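Local coordinates for heme-binding protein A (Haemophilus parasuis 29755, PDB 3TPA), which probably binds glutathione or a related solute, as a family 5 extracellular solute-binding protein that was named for heme binding, at residues F120-M125 and M159-I164; Q38-L43 and S163-E168; S129-V134 and V142-N147; G56-W61 and Y70-R75. The protein carries 1 engineered substitution. All blocks are in the same frame, centred on the assembly; numbering follows the deposited sequence.

Contact 1 (F120-M125 and M159-I164)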
# COMPACT_ATOMS: atom_id res chain seq x y z
N PHE A 120 10.61 -3.71 -8.70
CA PHE A 120 9.17 -3.61 -8.79
C PHE A 120 8.66 -2.27 -8.28
O PHE A 120 7.81 -1.67 -8.89
CB PHE A 120 8.49 -4.71 -7.98
CG PHE A 120 8.71 -6.09 -8.51
CD1 PHE A 120 8.09 -6.51 -9.67
CD2 PHE A 120 9.54 -6.98 -7.83
CE1 PHE A 120 8.29 -7.78 -10.16
CE2 PHE A 120 9.74 -8.25 -8.30
CZ PHE A 120 9.12 -8.66 -9.47
N TYR A 121 9.13 -1.84 -7.12
CA TYR A 121 8.57 -0.66 -6.51
C TYR A 121 9.10 0.61 -7.17
O TYR A 121 8.35 1.57 -7.40
CB TYR A 121 8.79 -0.67 -4.99
CG TYR A 121 7.63 -1.28 -4.22
CD1 TYR A 121 7.60 -2.63 -3.93
CD2 TYR A 121 6.58 -0.50 -3.78
CE1 TYR A 121 6.55 -3.19 -3.24
CE2 TYR A 121 5.52 -1.05 -3.08
CZ TYR A 121 5.51 -2.40 -2.81
OH TYR A 121 4.45 -2.95 -2.12
N PHE A 122 10.38 0.62 -7.50
CA PHE A 122 10.94 1.76 -8.22
C PHE A 122 10.04 2.11 -9.42
O PHE A 122 9.72 3.28 -9.67
CB PHE A 122 12.36 1.44 -8.68
CG PHE A 122 13.12 2.63 -9.21
CD1 PHE A 122 13.78 3.49 -8.35
CD2 PHE A 122 13.19 2.87 -10.57
CE1 PHE A 122 14.49 4.59 -8.84
CE2 PHE A 122 13.91 3.98 -11.07
CZ PHE A 122 14.55 4.83 -10.20
N ASN A 123 9.61 1.07 -10.16
CA ASN A 123 8.75 1.25 -11.33
C ASN A 123 7.29 1.53 -10.98
O ASN A 123 6.65 2.38 -11.60
CB ASN A 123 8.86 0.03 -12.26
CG ASN A 123 10.18 -0.02 -12.99
OD1 ASN A 123 10.40 0.70 -13.96
ND2 ASN A 123 11.09 -0.85 -12.50
N TRP A 124 6.77 0.82 -9.99
CA TRP A 124 5.39 1.04 -9.57
C TRP A 124 5.15 2.49 -9.13
O TRP A 124 4.08 3.04 -9.37
CB TRP A 124 4.97 0.07 -8.48
CG TRP A 124 4.84 -1.35 -8.96
CD1 TRP A 124 4.55 -1.76 -10.23
CD2 TRP A 124 5.04 -2.54 -8.19
NE1 TRP A 124 4.52 -3.13 -10.30
CE2 TRP A 124 4.82 -3.64 -9.06
CE3 TRP A 124 5.36 -2.80 -6.85
CZ2 TRP A 124 4.92 -4.96 -8.64
CZ3 TRP A 124 5.46 -4.11 -6.44
CH2 TRP A 124 5.24 -5.17 -7.32
N MET A 125 6.15 3.09 -8.48
CA MET A 125 6.07 4.47 -8.02
C MET A 125 6.55 5.49 -9.07
O MET A 125 6.73 6.68 -8.77
CB MET A 125 6.85 4.65 -6.71
CG MET A 125 6.41 3.69 -5.60
SD MET A 125 4.62 3.66 -5.35
CE MET A 125 4.32 5.33 -4.79
N MET A 159 9.27 4.78 1.79
CA MET A 159 8.81 3.43 1.50
C MET A 159 9.95 2.43 1.61
O MET A 159 11.13 2.78 1.43
CB MET A 159 8.15 3.38 0.11
CG MET A 159 6.86 4.20 0.01
SD MET A 159 6.15 4.19 -1.66
CE MET A 159 5.83 2.44 -1.88
N ASP A 160 9.59 1.20 1.93
CA ASP A 160 10.55 0.12 2.20
C ASP A 160 11.59 -0.12 1.12
O ASP A 160 12.75 -0.41 1.44
CB ASP A 160 9.81 -1.18 2.49
CG ASP A 160 8.91 -1.05 3.68
OD1 ASP A 160 7.92 -0.31 3.59
OD2 ASP A 160 9.19 -1.68 4.70
N PHE A 161 11.19 -0.02 -0.15
CA PHE A 161 12.10 -0.28 -1.27
C PHE A 161 13.28 0.70 -1.33
O PHE A 161 14.31 0.44 -1.97
CB PHE A 161 11.34 -0.30 -2.61
CG PHE A 161 11.00 1.08 -3.19
CD1 PHE A 161 11.71 1.59 -4.27
CD2 PHE A 161 9.94 1.82 -2.69
CE1 PHE A 161 11.38 2.81 -4.83
CE2 PHE A 161 9.60 3.06 -3.24
CZ PHE A 161 10.31 3.56 -4.31
N LEU A 162 13.14 1.83 -0.64
CA LEU A 162 14.23 2.81 -0.59
C LEU A 162 15.03 2.75 0.71
O LEU A 162 15.62 3.74 1.14
CB LEU A 162 13.71 4.23 -0.93
CG LEU A 162 13.27 4.34 -2.39
CD1 LEU A 162 12.65 5.72 -2.70
CD2 LEU A 162 14.45 4.09 -3.37
N SER A 163 15.06 1.57 1.32
CA SER A 163 15.94 1.31 2.45
C SER A 163 17.38 1.54 2.04
O SER A 163 17.75 1.28 0.89
CB SER A 163 15.80 -0.14 2.91
OG SER A 163 14.54 -0.35 3.51
N ILE A 164 18.19 2.04 2.97
CA ILE A 164 19.57 2.37 2.64
C ILE A 164 20.49 1.21 3.00
O ILE A 164 20.58 0.82 4.17
CB ILE A 164 20.01 3.66 3.34
CG1 ILE A 164 19.08 4.83 2.97
CG2 ILE A 164 21.46 4.00 3.01
CD1 ILE A 164 18.97 5.10 1.49
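Phe161 and Tyr121 carry a buried contact in which no hydrogen bond runs between helix 120-124 and the segment 159-164. Its central element is a CH-pi interaction: Tyr121 CB lies over one face of the Phe161 ring, 3.7 Å from the centroid and 27° off the ring normal. The methylene comes nearest to Phe161 CG, at 3.3 Å, which places it toward the rim. Leu162 CG covers the opposite face, and chi1 of Phe161, 79°, sets CG between backbone N and carbonyl carbon, turning the ring's face to the helix. The two rings themselves hardly overlap; their planes are near parallel but slid apart, with centroids separated by 5.8 Å. Tyr121 has Trp124 CE3 over the centre of one face instead.

The remaining contacts are van der Waals. Phe161 CE1 touches the helix backbone at Phe122 CA, 3.6 Å away, while CE2 of the same ring lies 4.0 Å from Met125 CG. The methionines meet tip to tip, Met125 CE standing 3.8 Å from Met159 SD. A bend at chi3 of Met159, 61°, carries its CE to Tyr121 CD2, 3.6 Å away, with the two side chains crossing at about a right angle.

Two polar links stay in the loop: Asp160 O accepts from both Ser163 N and Ser163 OG, the latter at 2.7 Å and on a lone pair. Outside it, Phe161 O accepts from Gln104 NE2 of helix 94-105. The arrangement is that of a short helix packed through an aromatic ring on a 3-10 turn, inside the family 5 solute-binding fold.

Contact 2 (Q38-L43 and S163-E168); sequences QVYNRL and SIYSKE
Tyr40 lies along Ser163, Ile164 and Tyr165 in turn. Its CB is 3.5 Å from Ser163 OG, and chi1 of -68°, which puts CG beside the backbone N, directs the ring along residues 163-165. CD1 then approaches Ile164 O, 3.5 Å away, and that oxygen lies at the ring edge, near its plane. Farther out, CE1 stands 4.0 Å above the centre of the Tyr165 ring, although the planes meet obliquely, at 42°. The tip, Tyr40 OH, ends 3.4 Å from Tyr165 CE1.

Beside this column the backbones are joined by Ile164 N donating to Asn41 O at 3.0 Å, nearly in line with the carbonyl bond. A water completes the link, accepting from Asn41 N at 2.9 Å and donating to Ile164 O at 2.7 Å. Arg42, bent at chi2 and chi3, folds back until NH1 donates to Ser163 OG at 3.2 Å, with the oxygen tilted somewhat from the guanidinium plane.

Ser163 OG accepts here while its own proton is committed to the turn at Asp160, so the hydroxyl is used both ways. The chemistry implies a buried junction in which one direct bond and one water pair the main chains, while the guanidinium has its positive charge balanced by Glu45, through NE, and spends NH1 on Ser36 O and Ser163 OG.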
# COMPACT_ATOMS: atom_id res chain seq x y z
N GLN A 38 12.66 -4.26 10.03
CA GLN A 38 13.43 -4.51 11.25
C GLN A 38 14.91 -4.14 11.11
O GLN A 38 15.54 -3.69 12.07
CB GLN A 38 13.38 -6.00 11.63
CG GLN A 38 12.03 -6.71 11.45
CD GLN A 38 10.84 -6.02 12.13
OE1 GLN A 38 10.97 -5.32 13.12
NE2 GLN A 38 9.67 -6.25 11.57
N VAL A 39 15.46 -4.36 9.92
CA VAL A 39 16.91 -4.34 9.69
C VAL A 39 17.44 -3.03 9.07
O VAL A 39 18.60 -2.68 9.27
CB VAL A 39 17.31 -5.53 8.80
CG1 VAL A 39 18.81 -5.54 8.52
CG2 VAL A 39 16.86 -6.86 9.45
N TYR A 40 16.60 -2.31 8.34
CA TYR A 40 17.02 -1.11 7.60
C TYR A 40 16.34 0.17 8.08
O TYR A 40 15.41 0.12 8.89
CB TYR A 40 16.70 -1.29 6.11
CG TYR A 40 17.53 -2.35 5.40
CD1 TYR A 40 18.78 -2.04 4.89
CD2 TYR A 40 17.05 -3.65 5.21
CE1 TYR A 40 19.54 -2.98 4.23
CE2 TYR A 40 17.82 -4.61 4.54
CZ TYR A 40 19.07 -4.26 4.05
OH TYR A 40 19.88 -5.16 3.38
N ASN A 41 16.81 1.32 7.56
CA ASN A 41 16.14 2.61 7.70
C ASN A 41 16.00 3.27 6.36
O ASN A 41 16.66 2.85 5.41
CB ASN A 41 16.93 3.56 8.59
CG ASN A 41 16.84 3.19 10.05
OD1 ASN A 41 17.83 2.83 10.69
ND2 ASN A 41 15.64 3.26 10.59
N ARG A 42 15.16 4.29 6.29
CA ARG A 42 15.01 5.12 5.09
C ARG A 42 15.43 6.54 5.42
O ARG A 42 15.63 6.87 6.58
CB ARG A 42 13.54 5.13 4.63
CG ARG A 42 13.11 3.93 3.77
CD ARG A 42 13.26 2.58 4.47
NE ARG A 42 12.49 2.52 5.71
CZ ARG A 42 12.61 1.55 6.60
NH1 ARG A 42 13.46 0.57 6.38
NH2 ARG A 42 11.88 1.55 7.71
N LEU A 43 15.56 7.39 4.40
CA LEU A 43 15.95 8.79 4.58
C LEU A 43 15.00 9.48 5.55
O LEU A 43 15.43 10.09 6.54
CB LEU A 43 16.01 9.53 3.24
CG LEU A 43 17.28 9.28 2.41
CD1 LEU A 43 17.14 9.86 1.02
CD2 LEU A 43 18.51 9.87 3.13
N SER A 163 15.06 1.57 1.32
CA SER A 163 15.94 1.31 2.45
C SER A 163 17.38 1.54 2.04
O SER A 163 17.75 1.28 0.89
CB SER A 163 15.80 -0.14 2.91
OG SER A 163 14.54 -0.35 3.51
N ILE A 164 18.19 2.04 2.97
CA ILE A 164 19.57 2.37 2.64
C ILE A 164 20.49 1.21 3.00
O ILE A 164 20.58 0.82 4.17
CB ILE A 164 20.01 3.66 3.34
CG1 ILE A 164 19.08 4.83 2.97
CG2 ILE A 164 21.46 4.00 3.01
CD1 ILE A 164 18.97 5.10 1.49
N TYR A 165 21.14 0.66 1.98
CA TYR A 165 22.14 -0.39 2.11
C TYR A 165 23.54 0.20 2.32
O TYR A 165 23.77 1.40 2.17
CB TYR A 165 22.21 -1.19 0.81
CG TYR A 165 20.98 -2.01 0.47
CD1 TYR A 165 21.04 -3.41 0.41
CD2 TYR A 165 19.76 -1.39 0.19
CE1 TYR A 165 19.90 -4.17 0.08
CE2 TYR A 165 18.65 -2.13 -0.14
CZ TYR A 165 18.71 -3.51 -0.19
OH TYR A 165 17.58 -4.23 -0.52
N SER A 166 24.48 -0.68 2.66
CA SER A 166 25.85 -0.26 2.90
C SER A 166 26.66 -0.44 1.63
O SER A 166 26.79 -1.55 1.14
CB SER A 166 26.46 -1.10 4.01
OG SER A 166 27.88 -0.96 4.01
N LYS A 167 27.21 0.63 1.09
CA LYS A 167 28.07 0.50 -0.07
C LYS A 167 29.40 -0.16 0.31
O LYS A 167 29.98 -0.88 -0.48
CB LYS A 167 28.31 1.85 -0.76
CG LYS A 167 29.17 1.74 -2.02
CD LYS A 167 29.43 3.13 -2.63
CE LYS A 167 30.02 3.03 -4.03
NZ LYS A 167 31.35 2.40 -4.09
N GLU A 168 29.87 0.09 1.52
CA GLU A 168 31.13 -0.53 1.95
C GLU A 168 31.00 -2.06 1.89
O GLU A 168 31.85 -2.77 1.34
CB GLU A 168 31.53 -0.06 3.35
CG GLU A 168 32.85 -0.65 3.85
CD GLU A 168 33.43 0.10 5.03
OE1 GLU A 168 32.67 0.75 5.79
OE2 GLU A 168 34.66 0.03 5.21
O HOH W 1 19.52 1.08 6.63

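Contact 3 (S129-V134 and V142-N147)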
# COMPACT_ATOMS: atom_id res chain seq x y z
N SER A 129 10.50 7.95 -14.38
CA SER A 129 10.07 9.14 -15.08
C SER A 129 10.03 10.37 -14.17
O SER A 129 10.14 11.50 -14.65
CB SER A 129 8.69 8.91 -15.71
OG SER A 129 7.73 8.55 -14.74
N ILE A 130 9.88 10.16 -12.87
CA ILE A 130 9.84 11.25 -11.91
C ILE A 130 11.24 11.71 -11.48
O ILE A 130 11.48 12.90 -11.28
CB ILE A 130 9.03 10.83 -10.66
CG1 ILE A 130 7.55 10.71 -11.03
CG2 ILE A 130 9.23 11.82 -9.53
CD1 ILE A 130 6.67 10.19 -9.92
N LEU A 131 12.16 10.76 -11.36
CA LEU A 131 13.48 11.01 -10.80
C LEU A 131 14.48 11.49 -11.85
O LEU A 131 14.76 10.79 -12.82
CB LEU A 131 14.02 9.73 -10.18
CG LEU A 131 14.49 9.71 -8.73
CD1 LEU A 131 15.25 8.43 -8.45
CD2 LEU A 131 15.35 10.93 -8.41
N LYS A 132 15.06 12.67 -11.66
CA LYS A 132 16.07 13.09 -12.62
C LYS A 132 17.45 12.66 -12.17
O LYS A 132 18.24 12.16 -12.97
CB LYS A 132 16.04 14.61 -12.85
CG LYS A 132 17.20 15.10 -13.73
CD LYS A 132 17.11 16.60 -13.99
CE LYS A 132 16.48 16.91 -15.34
NZ LYS A 132 16.22 18.37 -15.51
N SER A 133 17.75 12.84 -10.89
CA SER A 133 19.10 12.54 -10.43
C SER A 133 19.22 12.48 -8.91
O SER A 133 18.48 13.13 -8.19
CB SER A 133 20.10 13.55 -11.00
OG SER A 133 19.87 14.84 -10.46
N VAL A 134 20.18 11.68 -8.46
CA VAL A 134 20.53 11.52 -7.05
C VAL A 134 22.03 11.72 -6.94
O VAL A 134 22.80 10.87 -7.41
CB VAL A 134 20.18 10.12 -6.55
CG1 VAL A 134 20.57 9.96 -5.07
CG2 VAL A 134 18.69 9.84 -6.74
N VAL A 142 22.80 14.82 0.41
CA VAL A 142 22.36 14.18 -0.84
C VAL A 142 21.34 15.06 -1.55
O VAL A 142 20.34 15.46 -0.97
CB VAL A 142 21.72 12.81 -0.57
CG1 VAL A 142 21.28 12.16 -1.87
CG2 VAL A 142 22.69 11.91 0.16
N LYS A 143 21.59 15.37 -2.82
CA LYS A 143 20.68 16.21 -3.58
C LYS A 143 19.90 15.38 -4.59
O LYS A 143 20.48 14.72 -5.45
CB LYS A 143 21.43 17.34 -4.30
CG LYS A 143 20.49 18.29 -5.03
CD LYS A 143 21.20 19.07 -6.15
CE LYS A 143 22.18 20.10 -5.62
NZ LYS A 143 22.79 20.86 -6.75
N ILE A 144 18.58 15.39 -4.47
CA ILE A 144 17.74 14.66 -5.42
C ILE A 144 16.94 15.66 -6.23
O ILE A 144 16.29 16.52 -5.67
CB ILE A 144 16.80 13.64 -4.72
CG1 ILE A 144 17.60 12.55 -3.98
CG2 ILE A 144 15.88 12.96 -5.75
CD1 ILE A 144 16.72 11.53 -3.26
N THR A 145 16.99 15.53 -7.54
CA THR A 145 16.28 16.44 -8.43
C THR A 145 15.22 15.69 -9.22
O THR A 145 15.49 14.61 -9.74
CB THR A 145 17.26 17.10 -9.41
OG1 THR A 145 18.28 17.78 -8.67
CG2 THR A 145 16.54 18.11 -10.34
N LEU A 146 14.02 16.27 -9.32
CA LEU A 146 12.92 15.65 -10.08
C LEU A 146 12.75 16.24 -11.47
O LEU A 146 13.08 17.39 -11.71
CB LEU A 146 11.59 15.81 -9.33
CG LEU A 146 11.58 15.37 -7.86
CD1 LEU A 146 10.16 15.38 -7.33
CD2 LEU A 146 12.22 13.99 -7.69
N ASN A 147 12.19 15.45 -12.38
CA ASN A 147 11.85 15.94 -13.71
C ASN A 147 10.68 16.92 -13.67
O ASN A 147 10.62 17.82 -14.48
CB ASN A 147 11.52 14.77 -14.63
CG ASN A 147 12.76 14.00 -15.03
OD1 ASN A 147 13.83 14.56 -15.20
ND2 ASN A 147 12.61 12.70 -15.20
O HOH W 2 14.48 10.57 -15.55
O HOH W 3 14.31 19.35 -13.21
O HOH W 4 20.22 15.94 -8.07
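Thr145 O is gripped by two successive backbone amides, Lys132 N at 2.8 Å and Ser133 N at 3.1 Å, both in its carbonyl plane. Lys132 and Ser133 facing one residue define a classic beta bulge in the antiparallel pair of strands 131-136 and 141-146. Beyond it, Thr145 N returns a bond to Ser133 O at 2.9 Å.

Asn147 closes the other end. Its ND2 donates to Ser129 O at 2.8 Å along an almost straight N-H line (175°), yet from well above the carbonyl plane, while its backbone N reaches Ile130 O at 2.9 Å. A water joins the same ND2 to Leu131 O. With CG anti to the backbone N (chi1 174°), Lys132 runs beside Thr145, its CD near Thr145 CG2, and a second water links its NZ to Leu146 O.

On the sheet face of Ser133 and Thr145, a third water sits 2.7 Å from both Ser133 OG and Thr145 OG1. Across the sheet, Val134 CG2 lies beside Ile144 CG1, and Leu131 CD2 presses on Ile144 CG2 at 3.4 Å, tighter than usual. One carbonyl thus serves two donors at the bulge; the Ser133 and Thr145 face is bridged by water, and the Val134 and Ile144 face is apolar.

Contact 4 (G56-W61 and Y70-R75); sequences GLAERW and YTFYLR
Arg60 lays its guanidinium flat on the Tyr73 ring, with planes 18° apart and Arg60 CZ 3.9 Å from the ring centroid. The overlap is off-centre, NH2 of Arg60 coming within 3.4 Å of Tyr73 CE2, so this is a stacked cation-pi pair displaced toward the rim. It arises because CG of Arg60 is set between backbone N and carbonyl carbon (chi1 65°) while the chain beyond runs extended across the neighbouring strand. Glu62 ties the two together from outside, by a salt bridge to Arg60 NH1 and a hydrogen bond to Tyr73 OH.

A second arginine works edge-on. Bent at chi3 (-54°), Arg75 grips Gly56 O side-on with two nitrogens, NE at 2.9 Å and NH1 at 3.0 Å, the oxygen lying in the guanidinium plane. Glu59 CA lies over one face of the same group, and a water donates to Glu59 OE2 and to Leu74 O. The backbone of Arg75 adds a bond from its N to Leu57 O, 2.8 Å away, which fixes both ends of this residue on the loop 56-57.

On the apolar side of the sheet, Phe72 CD1 meets Trp61 CB at 3.7 Å, and Ala58 CB stands at the ring edge. The five-membered ring of Trp61 and the Phe72 ring are roughly parallel but slid apart, so they barely overlap.

In the backbone, Glu59 N donates to Tyr73 O at 2.8 Å, and Tyr73 N donates to Arg60 O. Glu59 and Arg60 thus both face Tyr73, a classic beta bulge where the chain turns a corner at Glu59, in the hairpin of strands 53-63 and 69-74.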
# COMPACT_ATOMS: atom_id res chain seq x y z
N GLY A 56 14.54 10.47 9.37
CA GLY A 56 15.11 9.13 9.50
C GLY A 56 16.63 9.21 9.43
O GLY A 56 17.26 9.79 10.31
N LEU A 57 17.23 8.65 8.39
CA LEU A 57 18.67 8.77 8.21
C LEU A 57 19.04 10.19 7.77
O LEU A 57 20.19 10.62 7.92
CB LEU A 57 19.17 7.74 7.21
CG LEU A 57 19.09 6.31 7.73
CD1 LEU A 57 19.60 5.37 6.66
CD2 LEU A 57 19.91 6.19 9.00
N ALA A 58 18.08 10.92 7.21
CA ALA A 58 18.21 12.35 7.04
C ALA A 58 17.72 13.02 8.32
O ALA A 58 16.57 12.83 8.73
CB ALA A 58 17.41 12.85 5.84
N GLU A 59 18.59 13.79 8.97
CA GLU A 59 18.20 14.46 10.20
C GLU A 59 17.26 15.60 9.84
O GLU A 59 16.39 15.96 10.62
CB GLU A 59 19.43 14.98 10.96
CG GLU A 59 20.20 16.05 10.23
CD GLU A 59 21.53 16.35 10.91
OE1 GLU A 59 21.77 15.84 12.02
OE2 GLU A 59 22.34 17.10 10.31
N ARG A 60 17.44 16.15 8.65
CA ARG A 60 16.52 17.16 8.14
C ARG A 60 16.60 17.24 6.63
O ARG A 60 17.49 16.67 6.01
CB ARG A 60 16.80 18.53 8.78
CG ARG A 60 18.14 19.12 8.44
CD ARG A 60 18.26 20.57 8.94
NE ARG A 60 19.42 21.21 8.33
CZ ARG A 60 19.35 22.03 7.29
NH1 ARG A 60 18.18 22.35 6.76
NH2 ARG A 60 20.47 22.54 6.79
N TRP A 61 15.64 17.93 6.02
CA TRP A 61 15.62 18.09 4.57
C TRP A 61 14.98 19.40 4.17
O TRP A 61 14.20 19.98 4.93
CB TRP A 61 14.91 16.91 3.89
CG TRP A 61 13.44 16.80 4.19
CD1 TRP A 61 12.40 17.24 3.41
CD2 TRP A 61 12.84 16.22 5.35
NE1 TRP A 61 11.20 16.97 4.02
CE2 TRP A 61 11.45 16.34 5.21
CE3 TRP A 61 13.36 15.61 6.50
CZ2 TRP A 61 10.57 15.88 6.18
CZ3 TRP A 61 12.49 15.16 7.45
CH2 TRP A 61 11.10 15.30 7.29
N TYR A 70 15.26 18.17 -3.84
CA TYR A 70 15.18 17.70 -2.46
C TYR A 70 16.60 17.54 -1.92
O TYR A 70 17.41 16.82 -2.49
CB TYR A 70 14.47 16.35 -2.42
CG TYR A 70 12.98 16.45 -2.66
CD1 TYR A 70 12.08 16.14 -1.65
CD2 TYR A 70 12.49 16.88 -3.88
CE1 TYR A 70 10.71 16.24 -1.87
CE2 TYR A 70 11.13 17.00 -4.10
CZ TYR A 70 10.24 16.68 -3.10
OH TYR A 70 8.88 16.78 -3.32
N THR A 71 16.89 18.23 -0.82
CA THR A 71 18.23 18.14 -0.23
C THR A 71 18.14 17.51 1.14
O THR A 71 17.48 18.04 2.02
CB THR A 71 18.88 19.52 -0.07
OG1 THR A 71 18.83 20.23 -1.31
CG2 THR A 71 20.34 19.38 0.36
N PHE A 72 18.80 16.37 1.30
CA PHE A 72 18.75 15.62 2.55
C PHE A 72 20.07 15.77 3.26
O PHE A 72 21.12 15.51 2.67
CB PHE A 72 18.49 14.13 2.29
CG PHE A 72 17.17 13.87 1.66
CD1 PHE A 72 16.03 13.71 2.44
CD2 PHE A 72 17.05 13.84 0.28
CE1 PHE A 72 14.80 13.51 1.85
CE2 PHE A 72 15.82 13.65 -0.32
CZ PHE A 72 14.70 13.48 0.46
N TYR A 73 20.02 16.21 4.51
CA TYR A 73 21.21 16.33 5.35
C TYR A 73 21.27 15.14 6.31
O TYR A 73 20.42 14.99 7.18
CB TYR A 73 21.19 17.66 6.13
CG TYR A 73 21.08 18.86 5.22
CD1 TYR A 73 22.20 19.39 4.61
CD2 TYR A 73 19.85 19.45 4.97
CE1 TYR A 73 22.11 20.49 3.76
CE2 TYR A 73 19.75 20.55 4.13
CZ TYR A 73 20.88 21.06 3.53
OH TYR A 73 20.75 22.15 2.69
N LEU A 74 22.28 14.31 6.14
CA LEU A 74 22.35 13.02 6.82
C LEU A 74 22.79 13.10 8.29
O LEU A 74 23.74 13.80 8.62
CB LEU A 74 23.26 12.07 6.05
CG LEU A 74 22.97 11.89 4.55
CD1 LEU A 74 23.98 10.96 3.92
CD2 LEU A 74 21.54 11.38 4.29
N ARG A 75 22.07 12.38 9.14
CA ARG A 75 22.41 12.15 10.55
C ARG A 75 23.85 11.65 10.64
O ARG A 75 24.27 10.80 9.86
CB ARG A 75 21.48 11.05 11.09
CG ARG A 75 21.50 10.83 12.57
CD ARG A 75 20.34 9.91 12.98
NE ARG A 75 19.06 10.42 12.48
CZ ARG A 75 18.34 11.36 13.08
NH1 ARG A 75 17.19 11.77 12.55
NH2 ARG A 75 18.77 11.91 14.22
O HOH W 5 24.03 16.63 8.33

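Overall arrangement
Contacts 3 and 4 are two bulged hairpins of one antiparallel sheet, their centres about 15 Å apart. Strands 69-74 and 141-146 are neighbours there, with probable hydrogen bonds from Tyr70 N to Ile144 O at 2.7 Å and from Phe72 N to Val142 O at 2.9 Å. Contact 2 borders the sheet: Ala58 N makes a probable hydrogen bond to Leu43 O at 2.8 Å, and the centres of contacts 2 and 4 lie about 14 Å apart. Contacts 1 and 2 share Ser163 and Ile164, so one loop meets helix 120-124 and the segment 38-43 in succession. Contact 1 touches contact 3 where Phe122 CE1 packs 3.9 Å from Leu131 CD1.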